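Local coordinates for integral membrane indolylacetylinositol arabinosyltransferase EmbC (PDB 7BVE), which probably transfers arabinose units to build arabinan of the mycobacterial cell wall, working as a membrane-embedded glycosyltransferase, at residues Glu39-Glu44 and Leu1055-Ala1060; Pro136-Leu141 and Val155-Gly160; Val878-Asp883 and Pro918-Ile923. One frame throughout, in Å; residues are numbered along the deposited sequence.

In the fold
Contact 1 pairs strand 38-46, which follows helix 14-32 and opens the concanavalin-like region, with strand 1056-1062 close to the end of the chain; contacts 2 and 3 are both nested in the loop it closes. Contact 2 follows within the same region and reaches the same seven-stranded antiparallel sheet, where strand 1056-1062 is an outermost member; the centres of contacts 1 and 2 are 36 Å apart. Contact 3 comes later, in the C-terminal domain, 70 Å from contact 1 and 78 Å from contact 2 between centres. Contact 1 thus joins strands near each end of the chain, contact 2 neighbouring strands 14 residues apart, and contact 3 a post-strand loop to strand 922-928.

Contact 1 of 3, residues Glu39-Glu44 and Leu1055-Ala1060; sequences EQTTAE and LDLGTA
The flat carboxylates of Glu44 and Asp1056 stand on one face of a pair of antiparallel strands, with Glu44 OE2 and Asp1056 OD2 4.7 Å apart. Both oxygens are hydrogen-bonded to ND2 of Asn46, a shared amide donor that would be expected to ease their like charges. Gln40 and Ala1060 occupy this face at the other end of the pairing, and the Gln40 amide is held by a bond from its NE2 to O of Thr206. On the opposite face, Leu1057 CD2 lies 3.8 Å from Ala43 CB and also reaches Thr41 CG2 at 4.1 Å. Between the two ends, Thr42 has OG1 placed between its backbone N and carbonyl carbon (chi1 61°). This sets OG1 3.3 Å from Gly1058 CA and leaves CG2 to meet the methyl of Ala1060.

The evidence for strand pairing is in the backbone. Gln40 N reaches Ala1060 O at 2.8 Å, and Ala1060 N returns to Gln40 O at 3.1 Å with an almost straight N-H...O angle of 175°. Gly1058 N donates to Thr42 O (2.9 Å) and Asp1056 N to Glu44 O (3.2 Å), while the return bonds from Thr42 N and Glu44 N are weak. The regular pairing breaks round Thr42 and Gly1058, though bonding continues there. It adds strand 1056-1062, from the C-terminal domain, as an outermost strand of the concanavalin-like domain's antiparallel sheet.

Contact 2 of 3, residues Pro136-Leu141 and Val155-Gly160; sequences PDCRYL and VGLTQG
Two torsions of Leu157 bring it to Cys138: CG sits between the backbone N and the carbonyl carbon (chi1 59°), and together with chi2 90° this carries CD2 to 3.6 Å from Cys138 CB. In Cys138, SG is turned anti to the backbone N and lies 4.1 Å from the same Leu157 CD2. Beyond this pair, Phe154 touches Cys138 and Val170 touches Leu157.

At the other end, Val155 packs on Tyr140, the two side chains slanting across each other. Val155 CG2 is 3.8 Å from Tyr140 CB, and Val155 CB approaches the ring at the edge, near the ring plane, 4.1 Å from Tyr140 CD2.

In the backbone, Arg139 N donates to Val155 O at 2.6 Å, a length to be taken with caution at this resolution, and the bond is bent, with 130° at the hydrogen. A second, from Val155 N to Tyr140 O at 3.5 Å, is weak. Gly156 CA lies 3.8 Å from Cys138 N, and Asp137 CB lies near Gly156 O.

Strands 140-145 and 149-155 form a hairpin, and the contact lies at the end away from its 146-148 connection. Since the backbone bonds are few and imperfect, the apolar pairs Leu157-Cys138 and Val155-Tyr140 make up much of the junction.

Contact 3 of 3, residues Val878-Asp883 and Pro918-Ile923; sequences VQWATD and PEATQI
A classic beta bulge brings residues 918-923 against 878-883: two residues, Thr921 and Gln922, stand opposite one, Ala881, at the start of strand 922-928. Their two amides converge on a single acceptor, with Thr921 N 2.9 Å and Gln922 N 3.0 Å from Ala881 O. They arrive from opposite faces of the carbonyl plane, tilted 24° and 23° from it, so the oxygen is gripped on both sides. In return, Ala881 N donates to Gln922 O at 2.8 Å, which makes Ala881 and Gln922 an isolated hydrogen-bonded antiparallel pair.

Side chains extend the contact at either end of this bridge. Trp880 CG lies between its backbone N and carbonyl carbon (chi1 67°), which brings CD1 to 3.5 Å from Ala920 CB; the methyl meets the indole obliquely. Trp880 CB also touches Ile923 CG2 at 3.9 Å, and Val878 CG1 crosses to Ile923 CB at the same separation of 3.9 Å. Ile895 of a neighbouring strand touches both Val878 and Trp880.

Past the bridge, Thr882 takes the N-cap position of helix 883-887, its OG1 bonded to Gln885 N, while its CG2 rests 3.4 Å from Glu919 O. Asp883 OD1 lies 3.7 Å from Thr921 CG2 and has a long, weak ion pair with Arg852.

Taken together, the three backbone bonds carry the polar link described here, and the double use of Ala881 O satisfies two donors at once. The side chains add an apolar patch on the Val878 and Trp880 side, while Thr882 caps the helix start through OG1 and packs its methyl beside the bulge.

Contact 1 of 3, residues Glu39-Glu44 and Leu1055-Ala1060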
# COMPACT_ATOMS: atom_id res chain seq x y z
N GLU A 39 28.36 38.37 8.07
CA GLU A 39 28.70 39.29 6.98
C GLU A 39 28.16 38.73 5.67
O GLU A 39 28.74 37.81 5.09
CB GLU A 39 30.21 39.49 6.90
CG GLU A 39 30.77 40.27 8.05
CD GLU A 39 32.27 40.41 7.97
OE1 GLU A 39 32.89 39.76 7.10
OE2 GLU A 39 32.84 41.18 8.77
N GLN A 40 27.06 39.30 5.20
CA GLN A 40 26.47 38.89 3.94
C GLN A 40 27.29 39.45 2.77
O GLN A 40 27.92 40.51 2.88
CB GLN A 40 25.03 39.39 3.84
CG GLN A 40 24.18 38.77 2.75
CD GLN A 40 22.91 39.53 2.49
OE1 GLN A 40 22.69 40.60 3.04
NE2 GLN A 40 22.06 38.99 1.65
N THR A 41 27.28 38.73 1.65
CA THR A 41 27.82 39.21 0.38
C THR A 41 26.63 39.56 -0.51
O THR A 41 25.92 38.66 -0.98
CB THR A 41 28.72 38.18 -0.29
OG1 THR A 41 29.81 37.87 0.58
CG2 THR A 41 29.26 38.72 -1.59
N THR A 42 26.41 40.85 -0.73
CA THR A 42 25.28 41.30 -1.52
C THR A 42 25.62 41.31 -3.00
O THR A 42 26.72 41.70 -3.39
CB THR A 42 24.86 42.70 -1.08
OG1 THR A 42 25.95 43.61 -1.30
CG2 THR A 42 24.49 42.72 0.39
N ALA A 43 24.67 40.90 -3.83
CA ALA A 43 24.90 40.74 -5.26
C ALA A 43 23.65 41.16 -6.02
O ALA A 43 22.58 40.58 -5.81
CB ALA A 43 25.26 39.30 -5.60
N GLU A 44 23.78 42.14 -6.91
CA GLU A 44 22.66 42.56 -7.73
C GLU A 44 23.03 42.52 -9.21
O GLU A 44 24.21 42.52 -9.58
CB GLU A 44 22.17 43.97 -7.38
CG GLU A 44 23.12 45.06 -7.76
CD GLU A 44 22.54 46.43 -7.48
OE1 GLU A 44 21.40 46.50 -7.00
OE2 GLU A 44 23.23 47.43 -7.76
N LEU A 1055 28.07 40.31 -11.88
CA LEU A 1055 27.31 40.80 -10.75
C LEU A 1055 28.10 41.85 -9.99
O LEU A 1055 29.33 41.78 -9.89
CB LEU A 1055 26.95 39.65 -9.82
CG LEU A 1055 26.19 38.49 -10.46
CD1 LEU A 1055 25.87 37.45 -9.41
CD2 LEU A 1055 24.93 38.98 -11.14
N ASP A 1056 27.39 42.83 -9.45
CA ASP A 1056 28.00 43.91 -8.69
C ASP A 1056 27.96 43.55 -7.22
O ASP A 1056 26.89 43.56 -6.60
CB ASP A 1056 27.27 45.22 -8.96
CG ASP A 1056 27.43 45.69 -10.39
OD1 ASP A 1056 28.47 45.38 -11.00
OD2 ASP A 1056 26.52 46.36 -10.90
N LEU A 1057 29.12 43.24 -6.65
CA LEU A 1057 29.23 42.68 -5.31
C LEU A 1057 29.43 43.76 -4.27
O LEU A 1057 29.97 44.84 -4.54
CB LEU A 1057 30.37 41.67 -5.25
CG LEU A 1057 30.16 40.43 -6.11
CD1 LEU A 1057 31.41 39.58 -6.11
CD2 LEU A 1057 29.00 39.63 -5.59
N GLY A 1058 28.99 43.46 -3.05
CA GLY A 1058 29.16 44.34 -1.91
C GLY A 1058 29.34 43.57 -0.62
O GLY A 1058 29.50 42.35 -0.65
N THR A 1059 29.33 44.26 0.51
CA THR A 1059 29.48 43.61 1.80
C THR A 1059 28.59 44.31 2.81
O THR A 1059 28.65 45.54 2.94
CB THR A 1059 30.94 43.63 2.28
OG1 THR A 1059 31.78 43.01 1.29
CG2 THR A 1059 31.10 42.87 3.59
N ALA A 1060 27.77 43.54 3.51
CA ALA A 1060 26.86 44.09 4.51
C ALA A 1060 26.92 43.25 5.78
O ALA A 1060 26.93 42.02 5.71
CB ALA A 1060 25.43 44.13 3.99

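Contact 2 of 3, residues Pro136-Leu141 and Val155-Gly160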
# COMPACT_ATOMS: atom_id res chain seq x y z
N PRO A 136 4.79 61.90 -28.36
CA PRO A 136 5.76 62.64 -27.52
C PRO A 136 5.51 62.56 -26.02
O PRO A 136 6.35 63.05 -25.25
CB PRO A 136 5.65 64.08 -28.04
CG PRO A 136 4.35 64.15 -28.74
CD PRO A 136 4.18 62.80 -29.35
N ASP A 137 4.40 61.98 -25.58
CA ASP A 137 4.16 61.66 -24.18
C ASP A 137 4.72 60.27 -23.89
O ASP A 137 5.53 59.75 -24.66
CB ASP A 137 2.67 61.79 -23.86
CG ASP A 137 2.19 63.21 -23.91
OD1 ASP A 137 3.02 64.12 -23.67
OD2 ASP A 137 0.99 63.43 -24.17
N CYS A 138 4.30 59.68 -22.77
CA CYS A 138 4.67 58.33 -22.31
C CYS A 138 6.18 58.23 -22.09
O CYS A 138 6.89 57.48 -22.74
CB CYS A 138 4.18 57.25 -23.28
SG CYS A 138 4.38 55.57 -22.71
N ARG A 139 6.67 59.02 -21.14
CA ARG A 139 8.10 59.16 -20.94
C ARG A 139 8.75 57.95 -20.28
O ARG A 139 9.98 57.84 -20.32
CB ARG A 139 8.37 60.41 -20.11
CG ARG A 139 8.01 61.68 -20.83
CD ARG A 139 8.47 62.90 -20.05
NE ARG A 139 7.80 63.00 -18.76
CZ ARG A 139 6.63 63.60 -18.58
NH1 ARG A 139 6.00 64.16 -19.61
NH2 ARG A 139 6.09 63.65 -17.37
N TYR A 140 7.99 57.04 -19.68
CA TYR A 140 8.60 55.90 -19.00
C TYR A 140 7.69 54.69 -19.13
O TYR A 140 6.57 54.77 -19.65
CB TYR A 140 8.85 56.19 -17.52
CG TYR A 140 9.89 57.26 -17.25
CD1 TYR A 140 11.24 56.98 -17.36
CD2 TYR A 140 9.51 58.54 -16.89
CE1 TYR A 140 12.19 57.94 -17.11
CE2 TYR A 140 10.44 59.51 -16.64
CZ TYR A 140 11.78 59.21 -16.75
OH TYR A 140 12.72 60.18 -16.51
N LEU A 141 8.20 53.56 -18.67
CA LEU A 141 7.46 52.32 -18.50
C LEU A 141 7.87 51.72 -17.16
O LEU A 141 8.43 50.63 -17.07
CB LEU A 141 7.67 51.39 -19.69
CG LEU A 141 6.99 50.02 -19.81
CD1 LEU A 141 5.53 50.13 -19.50
CD2 LEU A 141 7.18 49.46 -21.20
N VAL A 155 4.09 56.34 -17.83
CA VAL A 155 4.20 57.66 -17.23
C VAL A 155 4.08 58.71 -18.33
O VAL A 155 5.03 58.97 -19.06
CB VAL A 155 5.51 57.82 -16.46
CG1 VAL A 155 5.58 59.19 -15.80
CG2 VAL A 155 5.66 56.71 -15.44
N GLY A 156 2.91 59.34 -18.43
CA GLY A 156 2.72 60.40 -19.40
C GLY A 156 1.35 60.43 -20.05
O GLY A 156 0.92 61.49 -20.52
N LEU A 157 0.65 59.30 -20.10
CA LEU A 157 -0.64 59.24 -20.77
C LEU A 157 -1.70 58.67 -19.84
O LEU A 157 -1.41 58.05 -18.82
CB LEU A 157 -0.55 58.43 -22.07
CG LEU A 157 -0.10 56.96 -22.15
CD1 LEU A 157 -1.25 55.99 -22.00
CD2 LEU A 157 0.58 56.75 -23.47
N THR A 158 -2.96 58.90 -20.22
CA THR A 158 -4.13 58.47 -19.48
C THR A 158 -4.99 57.58 -20.36
O THR A 158 -4.66 57.32 -21.52
CB THR A 158 -4.96 59.67 -19.00
OG1 THR A 158 -5.38 60.43 -20.13
CG2 THR A 158 -4.14 60.56 -18.07
N GLN A 159 -6.12 57.12 -19.82
CA GLN A 159 -7.02 56.27 -20.58
C GLN A 159 -7.78 57.09 -21.63
O GLN A 159 -7.69 58.31 -21.70
CB GLN A 159 -8.05 55.58 -19.68
CG GLN A 159 -7.52 54.53 -18.73
CD GLN A 159 -7.05 55.13 -17.44
OE1 GLN A 159 -7.28 56.31 -17.18
NE2 GLN A 159 -6.44 54.32 -16.59
N GLY A 160 -8.56 56.37 -22.43
CA GLY A 160 -9.40 56.99 -23.43
C GLY A 160 -10.86 56.64 -23.23
O GLY A 160 -11.32 56.44 -22.10

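Contact 3 of 3, residues Val878-Asp883 and Pro918-Ile923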
# COMPACT_ATOMS: atom_id res chain seq x y z
N VAL A 878 17.33 -8.82 -41.50
CA VAL A 878 18.41 -8.53 -42.43
C VAL A 878 18.58 -9.76 -43.31
O VAL A 878 18.39 -10.88 -42.84
CB VAL A 878 19.72 -8.18 -41.68
CG1 VAL A 878 20.86 -7.81 -42.63
CG2 VAL A 878 19.49 -7.06 -40.73
N GLN A 879 18.90 -9.56 -44.58
CA GLN A 879 19.06 -10.67 -45.51
C GLN A 879 20.41 -10.51 -46.20
O GLN A 879 20.53 -9.75 -47.16
CB GLN A 879 17.90 -10.67 -46.50
CG GLN A 879 17.69 -11.94 -47.29
CD GLN A 879 16.45 -11.82 -48.14
OE1 GLN A 879 15.86 -10.75 -48.25
NE2 GLN A 879 16.01 -12.94 -48.71
N TRP A 880 21.43 -11.22 -45.71
CA TRP A 880 22.76 -11.03 -46.27
C TRP A 880 23.04 -12.04 -47.38
O TRP A 880 22.45 -13.12 -47.43
CB TRP A 880 23.85 -11.16 -45.20
CG TRP A 880 24.02 -12.53 -44.62
CD1 TRP A 880 24.80 -13.55 -45.10
CD2 TRP A 880 23.43 -13.02 -43.42
NE1 TRP A 880 24.70 -14.65 -44.29
CE2 TRP A 880 23.86 -14.35 -43.25
CE3 TRP A 880 22.55 -12.47 -42.49
CZ2 TRP A 880 23.46 -15.13 -42.16
CZ3 TRP A 880 22.16 -13.23 -41.42
CH2 TRP A 880 22.61 -14.55 -41.26
N ALA A 881 24.00 -11.70 -48.23
CA ALA A 881 24.39 -12.58 -49.32
C ALA A 881 25.80 -12.22 -49.75
O ALA A 881 26.37 -11.21 -49.33
CB ALA A 881 23.43 -12.46 -50.51
N THR A 882 26.36 -13.08 -50.61
CA THR A 882 27.64 -12.80 -51.24
C THR A 882 27.39 -12.08 -52.57
O THR A 882 26.29 -11.57 -52.82
CB THR A 882 28.43 -14.09 -51.45
OG1 THR A 882 27.77 -14.91 -52.41
CG2 THR A 882 28.54 -14.86 -50.14
N ASP A 883 28.41 -12.02 -53.42
CA ASP A 883 28.23 -11.43 -54.75
C ASP A 883 27.35 -12.32 -55.63
O ASP A 883 26.35 -11.86 -56.20
CB ASP A 883 29.59 -11.21 -55.41
CG ASP A 883 30.39 -10.10 -54.76
OD1 ASP A 883 29.78 -9.15 -54.23
OD2 ASP A 883 31.64 -10.17 -54.79
N PRO A 918 31.54 -14.05 -41.92
CA PRO A 918 32.58 -13.22 -42.55
C PRO A 918 32.71 -13.35 -44.06
O PRO A 918 33.65 -12.79 -44.64
CB PRO A 918 33.86 -13.69 -41.85
CG PRO A 918 33.41 -14.31 -40.59
CD PRO A 918 32.12 -14.97 -40.92
N GLU A 919 31.82 -14.09 -44.71
CA GLU A 919 31.82 -14.18 -46.16
C GLU A 919 30.73 -13.34 -46.80
O GLU A 919 30.66 -13.26 -48.03
CB GLU A 919 31.68 -15.63 -46.62
CG GLU A 919 30.29 -16.23 -46.42
CD GLU A 919 30.12 -16.93 -45.08
OE1 GLU A 919 30.96 -16.73 -44.18
OE2 GLU A 919 29.15 -17.70 -44.94
N ALA A 920 29.86 -12.71 -46.00
CA ALA A 920 28.80 -11.89 -46.55
C ALA A 920 29.36 -10.58 -47.07
O ALA A 920 30.32 -10.03 -46.52
CB ALA A 920 27.73 -11.62 -45.50
N THR A 921 28.74 -10.06 -48.12
CA THR A 921 29.27 -8.87 -48.77
C THR A 921 28.17 -7.83 -48.92
O THR A 921 28.43 -6.62 -48.86
CB THR A 921 29.87 -9.24 -50.13
OG1 THR A 921 30.82 -10.29 -49.95
CG2 THR A 921 30.58 -8.05 -50.75
N GLN A 922 26.93 -8.28 -49.11
CA GLN A 922 25.81 -7.41 -49.42
C GLN A 922 24.64 -7.78 -48.53
O GLN A 922 24.36 -8.97 -48.34
CB GLN A 922 25.41 -7.53 -50.89
CG GLN A 922 26.52 -7.17 -51.86
CD GLN A 922 26.13 -7.36 -53.29
OE1 GLN A 922 25.00 -7.73 -53.58
NE2 GLN A 922 27.07 -7.14 -54.19
N ILE A 923 23.95 -6.79 -47.98
CA ILE A 923 22.80 -7.02 -47.13
C ILE A 923 21.57 -6.34 -47.73
O ILE A 923 21.66 -5.58 -48.69
CB ILE A 923 23.02 -6.55 -45.68
CG1 ILE A 923 23.23 -5.05 -45.62
CG2 ILE A 923 24.20 -7.25 -45.06
CD1 ILE A 923 23.21 -4.50 -44.23